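Local coordinates for GH59 galactosidase (Clostridium cellulolyticum, PDB 2V4V), which is here represented by its xylose-binding family 6 carbohydrate-binding module, part of a family 59 enzyme that probably degrades plant polysaccharides, at residues Ser59-Ser73 with His106-Phe120. Sequence-based numbering, arbitrary orientation.
With XYP (beta-D-xylopyranose), chain B.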
ATOM      1  N   SER A  59       0.053  10.252  -7.945  1.00  8.31           N
ATOM      2  CA  SER A  59       0.707  11.278  -7.140  1.00  7.77           C
ATOM      3  C   SER A  59       0.972  12.526  -7.952  1.00  8.42           C
ATOM      4  O   SER A  59       1.556  12.423  -9.072  1.00  8.94           O
ATOM      5  CB  SER A  59       2.083  10.785  -6.638  1.00  7.75           C
ATOM      6  OG  SER A  59       2.794  11.852  -6.038  1.00  7.60           O
ATOM      7  N   ALA A  60       0.626  13.692  -7.399  1.00  8.14           N
ATOM      8  CA  ALA A  60       0.974  14.958  -8.042  1.00  8.89           C
ATOM      9  C   ALA A  60       2.327  15.483  -7.606  1.00 10.33           C
ATOM     10  O   ALA A  60       2.741  16.602  -7.981  1.00 10.89           O
ATOM     11  CB  ALA A  60      -0.076  16.022  -7.775  1.00  9.06           C
ATOM     12  N   THR A  61       3.025  14.693  -6.806  1.00  9.19           N
ATOM     13  CA  THR A  61       4.315  15.115  -6.295  1.00  9.71           C
ATOM     14  C   THR A  61       5.361  14.137  -6.838  1.00  9.48           C
ATOM     15  O   THR A  61       5.344  13.814  -8.032  1.00 10.14           O
ATOM     16  CB  THR A  61       4.295  15.161  -4.743  1.00  9.14           C
ATOM     17  OG1 THR A  61       3.914  13.863  -4.265  1.00  8.19           O
ATOM     18  CG2 THR A  61       3.278  16.266  -4.229  1.00 10.63           C
ATOM     19  N   SER A  62       6.297  13.718  -5.983  1.00  9.09           N
ATOM     20  CA  SER A  62       7.358  12.801  -6.429  1.00  9.71           C
ATOM     21  C   SER A  62       7.234  11.428  -5.748  1.00  9.63           C
ATOM     22  O   SER A  62       8.227  10.674  -5.653  1.00  9.16           O
ATOM     23  CB  SER A  62       8.738  13.412  -6.186  1.00 10.77           C
ATOM     24  OG  SER A  62       8.892  14.533  -7.067  1.00 13.96           O
ATOM     25  N   GLY A  63       6.035  11.119  -5.277  1.00 10.05           N
ATOM     26  CA  GLY A  63       5.761   9.793  -4.704  1.00  9.12           C
ATOM     27  C   GLY A  63       6.541   9.603  -3.421  1.00  9.38           C
ATOM     28  O   GLY A  63       6.685  10.529  -2.610  1.00  8.87           O
ATOM     29  N   GLY A  64       7.030   8.368  -3.233  1.00  8.40           N
ATOM     30  CA  GLY A  64       7.634   7.966  -1.967  1.00  8.63           C
ATOM     31  C   GLY A  64       7.731   6.454  -1.998  1.00  8.98           C
ATOM     32  O   GLY A  64       7.802   5.874  -3.085  1.00  9.25           O
ATOM     33  N   ASN A  65       7.735   5.825  -0.825  1.00  7.81           N
ATOM     34  CA  ASN A  65       7.839   4.354  -0.738  1.00  8.18           C
ATOM     35  C   ASN A  65       6.698   3.814   0.125  1.00  7.99           C
ATOM     36  O   ASN A  65       6.262   4.476   1.063  1.00  8.61           O
ATOM     37  CB  ASN A  65       9.135   3.905  -0.028  1.00  8.35           C
ATOM     38  CG  ASN A  65      10.382   4.059  -0.911  1.00  9.65           C
ATOM     39  OD1 ASN A  65      10.301   4.072  -2.155  1.00 10.78           O
ATOM     40  ND2 ASN A  65      11.556   4.142  -0.248  1.00 13.33           N
ATOM     41  N   ILE A  66       6.234   2.605  -0.232  1.00  7.01           N
ATOM     42  CA  ILE A  66       5.295   1.853   0.613  1.00  7.03           C
ATOM     43  C   ILE A  66       6.104   0.742   1.241  1.00  7.53           C
ATOM     44  O   ILE A  66       6.531  -0.171   0.557  1.00  7.51           O
ATOM     45  CB  ILE A  66       4.135   1.220  -0.192  1.00  7.06           C
ATOM     46  CG1 ILE A  66       3.380   2.284  -1.015  1.00  8.18           C
ATOM     47  CG2 ILE A  66       3.212   0.428   0.753  1.00  7.69           C
ATOM     48  CD1 ILE A  66       2.319   1.714  -1.944  1.00 10.52           C
ATOM     49  N   GLU A  67       6.381   0.869   2.526  1.00  7.65           N
ATOM     50  CA  GLU A  67       7.059  -0.195   3.247  1.00  8.26           C
ATOM     51  C   GLU A  67       6.027  -1.221   3.643  1.00  9.22           C
ATOM     52  O   GLU A  67       4.989  -0.878   4.237  1.00 10.14           O
ATOM     53  CB  GLU A  67       7.771   0.352   4.486  1.00  8.84           C
ATOM     54  CG  GLU A  67       9.042   1.130   4.110  1.00  9.11           C
ATOM     55  CD  GLU A  67       9.840   1.638   5.325  1.00 13.28           C
ATOM     56  OE1 GLU A  67       9.329   1.571   6.441  1.00 12.02           O
ATOM     57  OE2 GLU A  67      10.976   2.126   5.108  1.00 20.00           O
ATOM     58  N   ILE A  68       6.298  -2.483   3.325  1.00  7.66           N
ATOM     59  CA  ILE A  68       5.322  -3.518   3.619  1.00  7.48           C
ATOM     60  C   ILE A  68       5.849  -4.274   4.846  1.00  8.04           C
ATOM     61  O   ILE A  68       6.839  -5.003   4.725  1.00  8.56           O
ATOM     62  CB  ILE A  68       5.207  -4.529   2.464  1.00  8.59           C
ATOM     63  CG1 ILE A  68       4.819  -3.820   1.161  1.00  9.09           C
ATOM     64  CG2 ILE A  68       4.157  -5.597   2.762  1.00  9.38           C
ATOM     65  CD1 ILE A  68       5.278  -4.567  -0.089  1.00 10.21           C
ATOM     66  N   ARG A  69       5.158  -4.102   5.994  1.00  8.81           N
ATOM     67  CA  ARG A  69       5.648  -4.631   7.251  1.00  8.64           C
ATOM     68  C   ARG A  69       4.604  -5.586   7.853  1.00  8.43           C
ATOM     69  O   ARG A  69       3.406  -5.438   7.622  1.00  9.68           O
ATOM     70  CB  ARG A  69       5.920  -3.485   8.233  1.00  9.37           C
ATOM     71  CG  ARG A  69       7.190  -2.691   7.827  1.00  9.60           C
ATOM     72  CD  ARG A  69       7.473  -1.509   8.753  1.00 11.38           C
ATOM     73  NE  ARG A  69       8.625  -0.760   8.276  1.00 10.31           N
ATOM     74  CZ  ARG A  69       9.901  -1.111   8.476  1.00  9.06           C
ATOM     75  NH1 ARG A  69      10.225  -2.223   9.175  1.00  8.74           N
ATOM     76  NH2 ARG A  69      10.883  -0.331   7.980  1.00 11.74           N
ATOM     77  N   LEU A  70       5.080  -6.617   8.572  1.00  6.87           N
ATOM     78  CA  LEU A  70       4.150  -7.595   9.108  1.00  7.42           C
ATOM     79  C   LEU A  70       3.937  -7.404  10.592  1.00  7.92           C
ATOM     80  O   LEU A  70       4.877  -7.297  11.377  1.00  8.19           O
ATOM     81  CB  LEU A  70       4.677  -9.012   8.851  1.00  6.21           C
ATOM     82  CG  LEU A  70       4.811  -9.420   7.390  1.00  9.06           C
ATOM     83  CD1 LEU A  70       5.369 -10.870   7.277  1.00 11.70           C
ATOM     84  CD2 LEU A  70       3.509  -9.251   6.617  1.00 11.69           C
ATOM     85  N   ASP A  71       2.662  -7.420  10.954  1.00  7.66           N
ATOM     86  CA  ASP A  71       2.191  -7.543  12.324  1.00  9.23           C
ATOM     87  C   ASP A  71       2.336  -6.333  13.263  1.00  9.58           C
ATOM     88  O   ASP A  71       1.736  -6.289  14.270  1.00 10.75           O
ATOM     89  CB  ASP A  71       2.652  -8.873  12.932  1.00  9.09           C
ATOM     90  CG  ASP A  71       2.137 -10.087  12.125  1.00 10.62           C
ATOM     91  OD1 ASP A  71       0.970 -10.098  11.788  1.00 10.86           O
ATOM     92  OD2 ASP A  71       2.958 -10.961  11.926  1.00 12.71           O
ATOM     93  N   SER A  72       3.151  -5.381  12.881  1.00  8.56           N
ATOM     94  CA  SER A  72       3.147  -4.070  13.553  1.00  9.28           C
ATOM     95  C   SER A  72       3.712  -3.009  12.613  1.00  8.87           C
ATOM     96  O   SER A  72       4.370  -3.343  11.604  1.00  8.39           O
ATOM     97  CB  SER A  72       3.981  -4.132  14.836  1.00 10.76           C
ATOM     98  OG  SER A  72       5.337  -4.467  14.545  1.00 13.32           O
ATOM     99  N   SER A  73       3.460  -1.736  12.939  1.00  9.80           N
ATOM    100  CA  SER A  73       3.843  -0.655  12.037  1.00  9.98           C
ATOM    101  C   SER A  73       5.357  -0.494  11.931  1.00  9.96           C
ATOM    102  O   SER A  73       5.854   0.196  11.008  1.00  9.40           O
ATOM    103  CB  SER A  73       3.184   0.679  12.446  1.00 11.12           C
ATOM    104  OG  SER A  73       3.654   1.110  13.699  1.00 11.68           O
ATOM    105  N   HIS A 106      -0.845 -12.970   8.489  1.00  8.66           N
ATOM    106  CA  HIS A 106      -0.251 -11.828   9.155  1.00  9.06           C
ATOM    107  C   HIS A 106      -1.095 -10.593   8.950  1.00  8.72           C
ATOM    108  O   HIS A 106      -1.807 -10.506   7.955  1.00  9.11           O
ATOM    109  CB  HIS A 106       1.122 -11.586   8.547  1.00  8.40           C
ATOM    110  CG  HIS A 106       2.095 -12.663   8.911  1.00  9.01           C
ATOM    111  ND1 HIS A 106       2.404 -13.738   8.091  1.00 12.95           N
ATOM    112  CD2 HIS A 106       2.799 -12.838  10.048  1.00  7.70           C
ATOM    113  CE1 HIS A 106       3.276 -14.520   8.718  1.00  6.21           C
ATOM    114  NE2 HIS A 106       3.523 -14.001   9.907  1.00 12.54           N
ATOM    115  N   ASP A 107      -1.009  -9.655   9.894  1.00  7.81           N
ATOM    116  CA  ASP A 107      -1.633  -8.347   9.625  1.00  9.06           C
ATOM    117  C   ASP A 107      -0.624  -7.540   8.798  1.00  9.51           C
ATOM    118  O   ASP A 107       0.564  -7.457   9.150  1.00 10.51           O
ATOM    119  CB  ASP A 107      -1.957  -7.581  10.887  1.00  8.56           C
ATOM    120  CG  ASP A 107      -2.886  -8.356  11.839  1.00 10.15           C
ATOM    121  OD1 ASP A 107      -3.704  -9.180  11.376  1.00 10.70           O
ATOM    122  OD2 ASP A 107      -2.785  -8.089  13.049  1.00 14.27           O
ATOM    123  N   VAL A 108      -1.108  -6.929   7.707  1.00  8.54           N
ATOM    124  CA  VAL A 108      -0.188  -6.271   6.809  1.00  8.45           C
ATOM    125  C   VAL A 108      -0.270  -4.761   7.065  1.00  8.48           C
ATOM    126  O   VAL A 108      -1.362  -4.183   6.929  1.00  8.17           O
ATOM    127  CB  VAL A 108      -0.511  -6.586   5.330  1.00  8.50           C
ATOM    128  CG1 VAL A 108       0.237  -5.653   4.421  1.00  8.77           C
ATOM    129  CG2 VAL A 108      -0.132  -8.037   4.990  1.00  7.91           C
ATOM    130  N   TYR A 109       0.888  -4.150   7.386  1.00  7.86           N
ATOM    131  CA  TYR A 109       0.976  -2.690   7.538  1.00  8.67           C
ATOM    132  C   TYR A 109       1.627  -2.131   6.315  1.00  8.73           C
ATOM    133  O   TYR A 109       2.765  -2.506   6.004  1.00  9.99           O
ATOM    134  CB  TYR A 109       1.834  -2.318   8.759  1.00  9.00           C
ATOM    135  CG  TYR A 109       1.115  -2.611  10.053  1.00  6.71           C
ATOM    136  CD1 TYR A 109       0.675  -1.572  10.895  1.00 12.07           C
ATOM    137  CD2 TYR A 109       0.871  -3.943  10.457  1.00  7.31           C
ATOM    138  CE1 TYR A 109       0.011  -1.843  12.107  1.00 11.71           C
ATOM    139  CE2 TYR A 109       0.208  -4.222  11.646  1.00 10.77           C
ATOM    140  CZ  TYR A 109      -0.226  -3.173  12.466  1.00 11.48           C
ATOM    141  OH  TYR A 109      -0.877  -3.493  13.653  1.00 11.98           O
ATOM    142  N   LEU A 110       0.911  -1.227   5.628  1.00  7.95           N
ATOM    143  CA  LEU A 110       1.523  -0.456   4.559  1.00  8.23           C
ATOM    144  C   LEU A 110       1.909   0.905   5.156  1.00  7.88           C
ATOM    145  O   LEU A 110       1.046   1.696   5.520  1.00  7.67           O
ATOM    146  CB  LEU A 110       0.577  -0.313   3.371  1.00  7.39           C
ATOM    147  CG  LEU A 110       0.029  -1.621   2.777  1.00  8.70           C
ATOM    148  CD1 LEU A 110      -0.805  -1.254   1.572  1.00  8.55           C
ATOM    149  CD2 LEU A 110       1.204  -2.566   2.381  1.00  7.53           C
ATOM    150  N   VAL A 111       3.223   1.129   5.297  1.00  8.82           N
ATOM    151  CA  VAL A 111       3.767   2.269   6.013  1.00  9.12           C
ATOM    152  C   VAL A 111       4.380   3.205   4.977  1.00  8.74           C
ATOM    153  O   VAL A 111       5.208   2.803   4.155  1.00  8.01           O
ATOM    154  CB  VAL A 111       4.817   1.858   7.071  1.00  9.33           C
ATOM    155  CG1 VAL A 111       5.314   3.101   7.834  1.00  9.63           C
ATOM    156  CG2 VAL A 111       4.209   0.827   8.054  1.00  9.30           C
ATOM    157  N   PHE A 112       3.898   4.450   4.945  1.00  8.36           N
ATOM    158  CA  PHE A 112       4.202   5.326   3.816  1.00  8.69           C
ATOM    159  C   PHE A 112       5.350   6.233   4.193  1.00  9.55           C
ATOM    160  O   PHE A 112       5.278   6.957   5.189  1.00 10.58           O
ATOM    161  CB  PHE A 112       2.942   6.139   3.462  1.00  9.00           C
ATOM    162  CG  PHE A 112       1.707   5.263   3.289  1.00  7.46           C
ATOM    163  CD1 PHE A 112       1.761   4.156   2.413  1.00  6.95           C
ATOM    164  CD2 PHE A 112       0.547   5.515   3.994  1.00  8.49           C
ATOM    165  CE1 PHE A 112       0.636   3.312   2.256  1.00  8.46           C
ATOM    166  CE2 PHE A 112      -0.598   4.718   3.841  1.00  8.13           C
ATOM    167  CZ  PHE A 112      -0.556   3.605   2.963  1.00  8.34           C
ATOM    168  N   LYS A 113       6.414   6.196   3.389  1.00  9.20           N
ATOM    169  CA  LYS A 113       7.608   6.954   3.745  1.00 10.20           C
ATOM    170  C   LYS A 113       8.088   7.804   2.573  1.00 10.18           C
ATOM    171  O   LYS A 113       7.975   7.398   1.412  1.00  9.98           O
ATOM    172  CB  LYS A 113       8.733   5.992   4.163  1.00 11.24           C
ATOM    173  CG  LYS A 113       8.393   5.139   5.381  1.00 13.65           C
ATOM    174  CD  LYS A 113       8.448   5.926   6.679  1.00 19.27           C
ATOM    175  CE  LYS A 113       8.458   5.015   7.936  1.00 26.05           C
ATOM    176  NZ  LYS A 113       9.506   3.907   8.009  1.00 28.24           N
ATOM    177  N   GLY A 114       8.623   8.984   2.861  1.00  9.61           N
ATOM    178  CA  GLY A 114       9.175   9.764   1.767  1.00 10.25           C
ATOM    179  C   GLY A 114       9.656  11.121   2.229  1.00 11.45           C
ATOM    180  O   GLY A 114       9.947  11.327   3.405  1.00 13.26           O
ATOM    181  N   ASP A 115       9.655  12.032   1.273  1.00 11.60           N
ATOM    182  CA  ASP A 115      10.047  13.425   1.437  1.00 11.76           C
ATOM    183  C   ASP A 115       8.925  14.156   2.206  1.00 11.55           C
ATOM    184  O   ASP A 115       7.968  13.532   2.729  1.00 10.14           O
ATOM    185  CB  ASP A 115      10.250  14.011   0.012  1.00 12.04           C
ATOM    186  CG  ASP A 115      11.247  15.159  -0.047  1.00 16.87           C
ATOM    187  OD1 ASP A 115      11.224  16.014   0.866  1.00 15.95           O
ATOM    188  OD2 ASP A 115      12.042  15.211  -1.041  1.00 18.43           O
ATOM    189  N   SER A 116       9.055  15.474   2.301  1.00 11.08           N
ATOM    190  CA  SER A 116       8.029  16.338   2.905  1.00 11.91           C
ATOM    191  C   SER A 116       6.783  16.360   1.986  1.00 10.45           C
ATOM    192  O   SER A 116       6.858  16.019   0.790  1.00 11.26           O
ATOM    193  CB  SER A 116       8.590  17.767   2.934  1.00 13.38           C
ATOM    194  OG  SER A 116       8.926  18.152   1.584  1.00 14.29           O
ATOM    195  N   GLY A 117       5.645  16.769   2.539  1.00 10.23           N
ATOM    196  CA  GLY A 117       4.443  16.970   1.745  1.00  8.33           C
ATOM    197  C   GLY A 117       3.670  15.681   1.534  1.00  9.51           C
ATOM    198  O   GLY A 117       3.983  14.663   2.149  1.00  8.81           O
ATOM    199  N   TYR A 118       2.660  15.716   0.667  1.00  7.81           N
ATOM    200  CA  TYR A 118       1.869  14.521   0.411  1.00  8.60           C
ATOM    201  C   TYR A 118       2.603  13.623  -0.577  1.00  8.28           C
ATOM    202  O   TYR A 118       3.277  14.116  -1.511  1.00  8.95           O
ATOM    203  CB  TYR A 118       0.566  14.941  -0.180  1.00  9.29           C
ATOM    204  CG  TYR A 118      -0.295  15.732   0.754  1.00  7.77           C
ATOM    205  CD1 TYR A 118      -0.844  15.162   1.911  1.00  7.44           C
ATOM    206  CD2 TYR A 118      -0.641  17.044   0.442  1.00 10.26           C
ATOM    207  CE1 TYR A 118      -1.676  15.903   2.752  1.00  7.67           C
ATOM    208  CE2 TYR A 118      -1.488  17.782   1.275  1.00  7.87           C
ATOM    209  CZ  TYR A 118      -2.020  17.197   2.410  1.00  8.85           C
ATOM    210  OH  TYR A 118      -2.863  17.933   3.227  1.00  9.40           O
ATOM    211  N   LEU A 119       2.475  12.313  -0.358  1.00  7.81           N
ATOM    212  CA  LEU A 119       3.286  11.370  -1.118  1.00  6.57           C
ATOM    213  C   LEU A 119       2.553  10.758  -2.339  1.00  6.44           C
ATOM    214  O   LEU A 119       3.038  10.855  -3.502  1.00  7.61           O
ATOM    215  CB  LEU A 119       3.794  10.250  -0.199  1.00  7.95           C
ATOM    216  CG  LEU A 119       4.546  10.741   1.051  1.00  7.87           C
ATOM    217  CD1 LEU A 119       4.993   9.540   1.781  1.00  8.02           C
ATOM    218  CD2 LEU A 119       5.727  11.636   0.779  1.00  7.72           C
ATOM    219  N   PHE A 120       1.436  10.075  -2.082  1.00  5.99           N
ATOM    220  CA  PHE A 120       0.692   9.435  -3.189  1.00  6.32           C
ATOM    221  C   PHE A 120      -0.670   9.042  -2.629  1.00  6.43           C
ATOM    222  O   PHE A 120      -0.892   9.135  -1.382  1.00  6.87           O
ATOM    223  CB  PHE A 120       1.415   8.156  -3.694  1.00  6.02           C
ATOM    224  CG  PHE A 120       2.012   7.288  -2.557  1.00  8.23           C
ATOM    225  CD1 PHE A 120       1.213   6.466  -1.753  1.00  9.06           C
ATOM    226  CD2 PHE A 120       3.391   7.384  -2.255  1.00  9.64           C
ATOM    227  CE1 PHE A 120       1.810   5.738  -0.676  1.00 10.09           C
ATOM    228  CE2 PHE A 120       3.977   6.665  -1.214  1.00  7.99           C
ATOM    229  CZ  PHE A 120       3.193   5.837  -0.442  1.00  8.30           C
TER
HETATM  230  O1  XYP B3051      -5.846  17.995  -1.874  1.00 12.18           O
HETATM  231  C1  XYP B3051      -5.455  16.701  -1.443  1.00 12.45           C
HETATM  232  C2  XYP B3051      -6.004  15.733  -2.480  1.00 10.88           C
HETATM  233  C3  XYP B3051      -5.597  14.313  -2.128  1.00  8.82           C
HETATM  234  C4  XYP B3051      -4.099  14.245  -1.844  1.00  8.24           C
HETATM  235  C5  XYP B3051      -3.683  15.352  -0.865  1.00  7.76           C
HETATM  236  O2  XYP B3051      -7.426  15.728  -2.505  1.00 12.61           O
HETATM  237  O3  XYP B3051      -5.943  13.417  -3.172  1.00  8.76           O
HETATM  238  O4  XYP B3051      -3.742  13.006  -1.275  1.00  7.95           O
HETATM  239  O5  XYP B3051      -4.083  16.606  -1.372  1.00  9.97           O
HETATM  240  O   HOH W   1       9.022  11.204  -1.212  1.00 17.38           O
HETATM  241  O   HOH W   2      -1.259  -6.110  14.191  1.00 17.56           O
HETATM  242  O   HOH W   3       8.034   1.952  10.511  1.00 20.88           O
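Strands 64-70 and 105-113 are antiparallel neighbours in the five-stranded sheet of the family 6 carbohydrate-binding module's beta-sandwich, and the loops beyond them lead to the xylose pocket. N65, E67 and R69 form hydrogen-bonded pairs with K113, V111 and Y109. I66, I68 and L110 point into the sandwich, toward A55 and F53 of the facing sheet; I66 CG1 meets F120 CZ at 3.6 Å.

On the other face, E67 OE1 accepts from three nitrogens. R69 grips it side-on through NE and NH2, in its guanidinium plane, while K113 NZ reaches it at 2.8 Å, the lysine chain bent at chi2 (-75°) and chi4 (53°). The arginine nitrogens come from one side of the carboxylate plane and K113 NZ from the other. The turn that follows L70 passes over the Y109 ring, with S72 C 3.5 Å above its centre. A water accepts from Y109 OH and donates to D71 O and D107 OD2, while D107 OD1 accepts from N43 N. D71 N donates to D107 O, and D71 OD1 accepts the return bond from D107 N at 2.8 Å, just past the strand end.

At the opposite end, T61 OG1 donates to Y118 O (2.8 Å) and S59 OG to L119 O (2.7 Å); S59 OG also accepts from T61 N (ST turn). Xylose C5 sits over the centre of one face of the Y118 ring, 3.6 Å above its plane. The two hydroxyl bonds tie the Y118-L119 backbone, beside the sugar-contacting ring, to residues 59-61, while two cations, through three nitrogens, probably favour the ionised E67 carboxylate.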